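Local coordinates for MccB protein (Escherichia coli, PDB 6OM4) that adenylates the peptide precursor MccA through a phosphoramidate linkage, an ATP-dependent step in making the Trojan-horse antibiotic microcin C7, at residues T255-C260 with P341-C346; K262-L267 with Q335-S340. All blocks are in the same frame, centred on the assembly; numbering follows the deposited sequence.

Contact 1: residues T255-C260 with P341-C346; sequences TGCYEC and PVCSVC. With ZN (zinc ion), chain E.
C257 and C260 from one loop and C343 and C346 from the other close on a single zinc ion, a Cys4 site built from two CxxC pairs. The four SG atoms lie 2.2 to 2.4 Å from the metal. They are not evenly spread: C260 SG and C346 SG stand 3.3 Å apart, whereas C257 SG and C343 SG are separated by 3.7 Å.

The cysteines reach the zinc by different torsions. C257 and C346 both tuck SG between the backbone N and the carbonyl carbon (chi1 81° and 79°), while C343 swings its sulfur anti to the backbone N, at -178°. In the first loop a type I turn runs from C257 to C260, and two N-H groups of this loop point at the sulfurs: C257 N donates to C260 SG and E259 N to C257 SG, while C260 N closes the turn on C257 O. In the second loop both donors converge on one sulfur: C346 N donates to C343 SG along a nearly straight path, and V345 N adds a weak bond. Such N-H donors would be expected to offset part of the negative charge that four thiolates bring to the metal.

Beside the sulfurs, V345 CG2 lies against the side chain of E259, 4.1 Å from E259 CB, the two chains meeting at a slant; the carboxylate of E259 is held by N221 through OE2. A water bridges the loops there, accepting from S344 N and donating to E259 O. The Cys4 zinc site sits beyond strand 243-250 and strand 332-336, with helix 219-230 packed against it: N224 touches C257 and V228 touches C346, while Y250 of strand 243-250 also meets C257.

Contact 2: residues K262-L267 with Q335-S340; sequences KVVADL and QNMGRS
V263 and V264 both pack on Q335, and V264 also reaches M337, where strand 332-336, an outermost strand of the eight-stranded mixed sheet in this ThiF-family fold, runs out into a loop. The interface is mostly side-chain packing, with one methyl on a backbone oxygen. V263 CG1 lies alongside the Q335 chain, 4.0 Å from Q335 CG and equally near Q335 NE2, the two side chains running past each other in opposite senses. The other branch, V263 CG2, rests on the backbone at N336 O, 3.8 Å away.

V264 presents a single methyl. Its CG2, set anti to the carbonyl carbon by a chi1 of -170°, touches two partners: Q335 OE1 at 3.6 Å, the valine crossing the glutamine at about a right angle, and M337 CE at 3.9 Å. The methionine gets there by staying extended beyond CG, which carries its terminal methyl out from the strand's end to the valine.

One shell further out, R322 of the adjoining strand 321-326 donates from NH1 to Q335 OE1, while Q335 NE2 bonds to the backbone of the bound peptide. The amide is therefore gripped at both ends, and its rotation is restrained. Peptide packing continues over V263, V264 and A265, with backbone hydrogen bonds from A265, so this contact forms part of the wall of the peptide site. Y258 touches both V264 and M337.

At the strand's last residue the chain enters an Asx turn, in which N336 OD1 accepts from G338 N at 2.8 Å.

How the contacts relate
Contact 2 is nested in the chain loop that contact 1 closes, and their centres are about 9 Å apart. Each pairs a piece of the loop between strand 243-250 and helix 273-285 with a piece of the chain at or after strand 332-336. R339 ties them together: its NH2 makes a weak hydrogen bond to C346 O at 3.1 Å, and its CG packs on T255 O and G256 N. G338 O also lies 3.3 Å from C260 CB. The nearest side-chain atom of M337 is about 8 Å from the zinc, and Y258, which follows C257 in sequence, packs on the peptide backbone. The Cys4 zinc site thus adjoins the peptide-binding wall.

Contact 1: residues T255-C260 with P341-C346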
ATOM      1  N   THR A 255       6.805   7.013  13.664  1.00 17.69           N
ATOM      2  CA  THR A 255       6.079   8.019  12.958  1.00 18.15           C
ATOM      3  C   THR A 255       5.168   8.794  13.906  1.00 20.92           C
ATOM      4  O   THR A 255       4.972   8.403  15.057  1.00 21.85           O
ATOM      5  CB  THR A 255       5.200   7.420  11.852  1.00 18.55           C
ATOM      6  OG1 THR A 255       4.245   6.578  12.490  1.00 19.34           O
ATOM      7  CG2 THR A 255       5.995   6.658  10.824  1.00 20.11           C
ATOM      8  N   GLY A 256       4.608   9.894  13.385  1.00 18.04           N
ATOM      9  CA  GLY A 256       3.539  10.585  14.080  1.00 19.44           C
ATOM     10  C   GLY A 256       2.292   9.726  14.181  1.00 20.00           C
ATOM     11  O   GLY A 256       2.131   8.745  13.431  1.00 20.22           O
ATOM     12  N   CYS A 257       1.413  10.082  15.129  1.00 18.05           N
ATOM     13  CA  CYS A 257       0.102   9.472  15.222  1.00 17.03           C
ATOM     14  C   CYS A 257      -0.930  10.446  14.624  1.00 16.50           C
ATOM     15  O   CYS A 257      -0.586  11.540  14.194  1.00 16.33           O
ATOM     16  CB  CYS A 257      -0.228   9.067  16.661  1.00 16.66           C
ATOM     17  SG  CYS A 257      -0.820  10.429  17.684  1.00 17.44           S
ATOM     18  N   TYR A 258      -2.189  10.005  14.562  1.00 17.51           N
ATOM     19  CA  TYR A 258      -3.277  10.778  13.982  1.00 17.19           C
ATOM     20  C   TYR A 258      -3.461  12.150  14.651  1.00 21.01           C
ATOM     21  O   TYR A 258      -3.930  13.080  13.995  1.00 20.72           O
ATOM     22  CB  TYR A 258      -4.560   9.962  14.067  1.00 18.33           C
ATOM     23  CG  TYR A 258      -5.690  10.444  13.178  1.00 18.36           C
ATOM     24  CD1 TYR A 258      -5.728  10.160  11.827  1.00 21.49           C
ATOM     25  CD2 TYR A 258      -6.759  11.122  13.726  1.00 21.65           C
ATOM     26  CE1 TYR A 258      -6.786  10.565  11.028  1.00 20.93           C
ATOM     27  CE2 TYR A 258      -7.833  11.531  12.946  1.00 22.82           C
ATOM     28  CZ  TYR A 258      -7.855  11.220  11.601  1.00 21.25           C
ATOM     29  OH  TYR A 258      -8.939  11.629  10.861  1.00 22.72           O
ATOM     30  N   GLU A 259      -3.035  12.290  15.916  1.00 20.87           N
ATOM     31  CA  GLU A 259      -3.299  13.539  16.706  1.00 23.03           C
ATOM     32  C   GLU A 259      -2.040  14.403  16.876  1.00 22.42           C
ATOM     33  O   GLU A 259      -2.118  15.509  17.395  1.00 22.03           O
ATOM     34  CB  GLU A 259      -3.944  13.139  18.028  1.00 25.26           C
ATOM     35  CG  GLU A 259      -5.279  12.475  17.758  1.00 29.21           C
ATOM     36  CD  GLU A 259      -6.378  12.599  18.784  1.00 35.10           C
ATOM     37  OE1 GLU A 259      -6.291  13.481  19.673  1.00 38.66           O
ATOM     38  OE2 GLU A 259      -7.288  11.771  18.701  1.00 32.86           O
ATOM     39  N   CYS A 260      -0.899  13.958  16.361  1.00 22.72           N
ATOM     40  CA  CYS A 260       0.338  14.717  16.573  1.00 22.22           C
ATOM     41  C   CYS A 260       0.192  16.141  16.038  1.00 23.88           C
ATOM     42  O   CYS A 260       0.519  17.111  16.741  1.00 23.55           O
ATOM     43  CB  CYS A 260       1.537  14.074  15.884  1.00 20.41           C
ATOM     44  SG  CYS A 260       2.336  12.769  16.854  1.00 20.46           S
ATOM     45  N   PRO A 341       6.793  16.140  19.803  1.00 24.20           N
ATOM     46  CA  PRO A 341       7.261  15.780  21.152  1.00 26.87           C
ATOM     47  C   PRO A 341       6.256  16.161  22.261  1.00 25.54           C
ATOM     48  O   PRO A 341       6.350  15.686  23.421  1.00 24.94           O
ATOM     49  CB  PRO A 341       8.575  16.575  21.292  1.00 28.32           C
ATOM     50  CG  PRO A 341       8.398  17.754  20.375  1.00 29.20           C
ATOM     51  CD  PRO A 341       7.563  17.245  19.212  1.00 26.11           C
ATOM     52  N   VAL A 342       5.240  16.930  21.857  1.00 24.91           N
ATOM     53  CA  VAL A 342       4.216  17.514  22.693  1.00 26.54           C
ATOM     54  C   VAL A 342       2.833  16.881  22.387  1.00 25.57           C
ATOM     55  O   VAL A 342       1.763  17.349  22.835  1.00 24.18           O
ATOM     56  CB  VAL A 342       4.350  19.029  22.401  1.00 32.93           C
ATOM     57  CG1 VAL A 342       3.148  19.691  21.761  1.00 35.50           C
ATOM     58  CG2 VAL A 342       4.876  19.768  23.616  1.00 35.07           C
ATOM     59  N   CYS A 343       2.821  15.785  21.623  1.00 24.11           N
ATOM     60  CA  CYS A 343       1.552  15.089  21.315  1.00 22.25           C
ATOM     61  C   CYS A 343       0.950  14.574  22.623  1.00 21.16           C
ATOM     62  O   CYS A 343       1.620  13.866  23.363  1.00 21.32           O
ATOM     63  CB  CYS A 343       1.721  13.912  20.353  1.00 21.13           C
ATOM     64  SG  CYS A 343       0.133  13.124  19.970  1.00 20.07           S
ATOM     65  N   SER A 344      -0.308  14.930  22.911  1.00 20.80           N
ATOM     66  CA  SER A 344      -0.933  14.473  24.157  1.00 22.40           C
ATOM     67  C   SER A 344      -1.160  12.958  24.138  1.00 22.59           C
ATOM     68  O   SER A 344      -1.354  12.353  25.180  1.00 22.34           O
ATOM     69  CB  SER A 344      -2.212  15.211  24.425  1.00 23.03           C
ATOM     70  OG  SER A 344      -3.162  14.912  23.402  1.00 26.60           O
ATOM     71  N   VAL A 345      -1.146  12.335  22.947  1.00 20.23           N
ATOM     72  CA  VAL A 345      -1.363  10.889  22.860  1.00 20.08           C
ATOM     73  C   VAL A 345      -0.031  10.130  22.902  1.00 19.62           C
ATOM     74  O   VAL A 345       0.118   9.249  23.700  1.00 21.22           O
ATOM     75  CB  VAL A 345      -2.196  10.521  21.615  1.00 20.27           C
ATOM     76  CG1 VAL A 345      -2.415   9.016  21.525  1.00 21.59           C
ATOM     77  CG2 VAL A 345      -3.534  11.235  21.649  1.00 21.67           C
ATOM     78  N   CYS A 346       0.906  10.446  22.005  1.00 19.11           N
ATOM     79  CA  CYS A 346       2.035   9.579  21.758  1.00 21.27           C
ATOM     80  C   CYS A 346       3.369  10.226  22.189  1.00 24.03           C
ATOM     81  O   CYS A 346       4.387   9.591  22.129  1.00 26.09           O
ATOM     82  CB  CYS A 346       2.056   9.154  20.283  1.00 20.53           C
ATOM     83  SG  CYS A 346       2.714  10.412  19.151  1.00 21.06           S
TER
HETATM   84 ZN    ZN E 401       0.909  11.710  18.337  1.00 18.99          ZN
HETATM   85  O   HOH W   1      -1.860  15.997  20.525  1.00 30.03           O

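Contact 2: residues K262-L267 with Q335-S340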
ATOM      1  N   LYS A 262      -2.301  19.065  14.049  1.00 30.70           N
ATOM      2  CA  LYS A 262      -3.692  19.413  14.271  1.00 36.56           C
ATOM      3  C   LYS A 262      -4.276  19.935  12.963  1.00 37.89           C
ATOM      4  O   LYS A 262      -4.641  21.103  12.861  1.00 48.20           O
ATOM      5  CB  LYS A 262      -3.776  20.395  15.445  1.00 40.34           C
ATOM      6  CG  LYS A 262      -3.053  19.871  16.672  1.00 41.18           C
ATOM      7  CD  LYS A 262      -3.252  20.655  17.953  1.00 51.57           C
ATOM      8  CE  LYS A 262      -2.481  20.045  19.111  1.00 51.10           C
ATOM      9  NZ  LYS A 262      -2.618  18.567  19.147  1.00 52.66           N
ATOM     10  N   VAL A 263      -4.343  19.045  11.970  1.00 32.13           N
ATOM     11  CA  VAL A 263      -4.714  19.422  10.631  1.00 33.41           C
ATOM     12  C   VAL A 263      -6.178  19.034  10.376  1.00 29.52           C
ATOM     13  O   VAL A 263      -6.915  19.760   9.738  1.00 34.60           O
ATOM     14  CB  VAL A 263      -3.788  18.789   9.571  1.00 37.08           C
ATOM     15  CG1 VAL A 263      -3.853  19.578   8.274  1.00 36.58           C
ATOM     16  CG2 VAL A 263      -2.348  18.654  10.039  1.00 43.75           C
ATOM     17  N   VAL A 264      -6.595  17.881  10.876  1.00 24.04           N
ATOM     18  CA  VAL A 264      -7.955  17.394  10.610  1.00 24.86           C
ATOM     19  C   VAL A 264      -8.881  17.943  11.700  1.00 25.15           C
ATOM     20  O   VAL A 264      -8.473  18.041  12.860  1.00 25.24           O
ATOM     21  CB  VAL A 264      -7.982  15.858  10.523  1.00 25.71           C
ATOM     22  CG1 VAL A 264      -9.314  15.317  10.020  1.00 26.56           C
ATOM     23  CG2 VAL A 264      -6.868  15.342   9.638  1.00 29.24           C
ATOM     24  N   ALA A 265     -10.104  18.354  11.328  1.00 24.45           N
ATOM     25  CA  ALA A 265     -11.094  18.816  12.324  1.00 24.42           C
ATOM     26  C   ALA A 265     -11.312  17.710  13.365  1.00 24.11           C
ATOM     27  O   ALA A 265     -11.352  16.542  13.030  1.00 25.18           O
ATOM     28  CB  ALA A 265     -12.406  19.169  11.659  1.00 24.00           C
ATOM     29  N   ASP A 266     -11.457  18.071  14.635  1.00 28.12           N
ATOM     30  CA  ASP A 266     -11.884  17.046  15.604  1.00 31.75           C
ATOM     31  C   ASP A 266     -13.145  17.448  16.371  1.00 28.94           C
ATOM     32  O   ASP A 266     -13.698  16.585  17.057  1.00 31.58           O
ATOM     33  CB  ASP A 266     -10.773  16.682  16.586  1.00 37.80           C
ATOM     34  CG  ASP A 266     -10.332  17.848  17.430  1.00 38.44           C
ATOM     35  OD1 ASP A 266     -10.553  18.999  17.008  1.00 43.71           O
ATOM     36  OD2 ASP A 266      -9.786  17.590  18.516  1.00 53.23           O
ATOM     37  N   LEU A 267     -13.602  18.704  16.280  1.00 26.59           N
ATOM     38  CA  LEU A 267     -14.907  19.049  16.863  1.00 24.85           C
ATOM     39  C   LEU A 267     -15.984  19.039  15.775  1.00 23.19           C
ATOM     40  O   LEU A 267     -16.155  20.024  15.039  1.00 23.10           O
ATOM     41  CB  LEU A 267     -14.880  20.401  17.582  1.00 27.02           C
ATOM     42  CG  LEU A 267     -16.260  20.861  18.087  1.00 30.63           C
ATOM     43  CD1 LEU A 267     -16.949  19.772  18.913  1.00 30.22           C
ATOM     44  CD2 LEU A 267     -16.178  22.143  18.910  1.00 33.01           C
ATOM     45  N   GLN A 335      -1.007  15.809   4.058  1.00 20.22           N
ATOM     46  CA  GLN A 335      -1.055  16.487   5.340  1.00 19.85           C
ATOM     47  C   GLN A 335       0.077  15.911   6.196  1.00 21.00           C
ATOM     48  O   GLN A 335       0.195  14.697   6.363  1.00 19.21           O
ATOM     49  CB  GLN A 335      -2.388  16.292   6.052  1.00 21.44           C
ATOM     50  CG  GLN A 335      -3.594  16.881   5.344  1.00 22.70           C
ATOM     51  CD  GLN A 335      -4.887  16.396   5.967  1.00 22.73           C
ATOM     52  OE1 GLN A 335      -4.958  15.352   6.612  1.00 21.76           O
ATOM     53  NE2 GLN A 335      -5.939  17.182   5.804  1.00 22.79           N
ATOM     54  N   ASN A 336       0.869  16.796   6.784  1.00 19.83           N
ATOM     55  CA  ASN A 336       1.980  16.403   7.598  1.00 22.17           C
ATOM     56  C   ASN A 336       1.444  15.815   8.903  1.00 21.44           C
ATOM     57  O   ASN A 336       0.742  16.495   9.638  1.00 22.08           O
ATOM     58  CB  ASN A 336       2.856  17.636   7.789  1.00 25.44           C
ATOM     59  CG  ASN A 336       4.099  17.392   8.612  1.00 31.53           C
ATOM     60  OD1 ASN A 336       4.264  16.341   9.220  1.00 34.48           O
ATOM     61  ND2 ASN A 336       4.975  18.383   8.646  1.00 31.98           N
ATOM     62  N   MET A 337       1.763  14.547   9.181  1.00 19.97           N
ATOM     63  CA  MET A 337       1.487  13.932  10.480  1.00 19.11           C
ATOM     64  C   MET A 337       2.790  13.382  11.096  1.00 19.11           C
ATOM     65  O   MET A 337       2.837  12.263  11.618  1.00 19.60           O
ATOM     66  CB  MET A 337       0.445  12.822  10.340  1.00 20.69           C
ATOM     67  CG  MET A 337      -0.946  13.343   9.952  1.00 22.25           C
ATOM     68  SD  MET A 337      -2.226  12.116  10.177  1.00 22.91           S
ATOM     69  CE  MET A 337      -3.661  13.184  10.192  1.00 25.75           C
ATOM     70  N   GLY A 338       3.866  14.168  11.013  1.00 20.42           N
ATOM     71  CA  GLY A 338       5.118  13.846  11.701  1.00 20.77           C
ATOM     72  C   GLY A 338       4.975  13.906  13.218  1.00 20.30           C
ATOM     73  O   GLY A 338       4.039  14.500  13.761  1.00 20.54           O
ATOM     74  N   ARG A 339       5.920  13.271  13.910  1.00 19.95           N
ATOM     75  CA  ARG A 339       5.858  13.132  15.359  1.00 21.51           C
ATOM     76  C   ARG A 339       5.951  14.509  16.008  1.00 22.15           C
ATOM     77  O   ARG A 339       6.788  15.310  15.596  1.00 22.96           O
ATOM     78  CB  ARG A 339       7.009  12.285  15.896  1.00 24.81           C
ATOM     79  CG  ARG A 339       6.749  10.793  15.875  1.00 33.38           C
ATOM     80  CD  ARG A 339       7.617  10.040  16.865  1.00 37.00           C
ATOM     81  NE  ARG A 339       7.117  10.137  18.231  1.00 40.96           N
ATOM     82  CZ  ARG A 339       7.562   9.377  19.214  1.00 38.82           C
ATOM     83  NH1 ARG A 339       8.649   8.666  19.010  1.00 39.75           N
ATOM     84  NH2 ARG A 339       6.935   9.311  20.375  1.00 35.90           N
ATOM     85  N   SER A 340       5.116  14.759  17.024  1.00 22.13           N
ATOM     86  CA  SER A 340       5.263  15.971  17.859  1.00 23.87           C
ATOM     87  C   SER A 340       5.732  15.526  19.227  1.00 22.45           C
ATOM     88  O   SER A 340       5.119  14.630  19.786  1.00 21.82           O
ATOM     89  CB  SER A 340       3.976  16.752  17.984  1.00 25.75           C
ATOM     90  OG  SER A 340       4.101  17.768  18.980  1.00 25.02           O
TER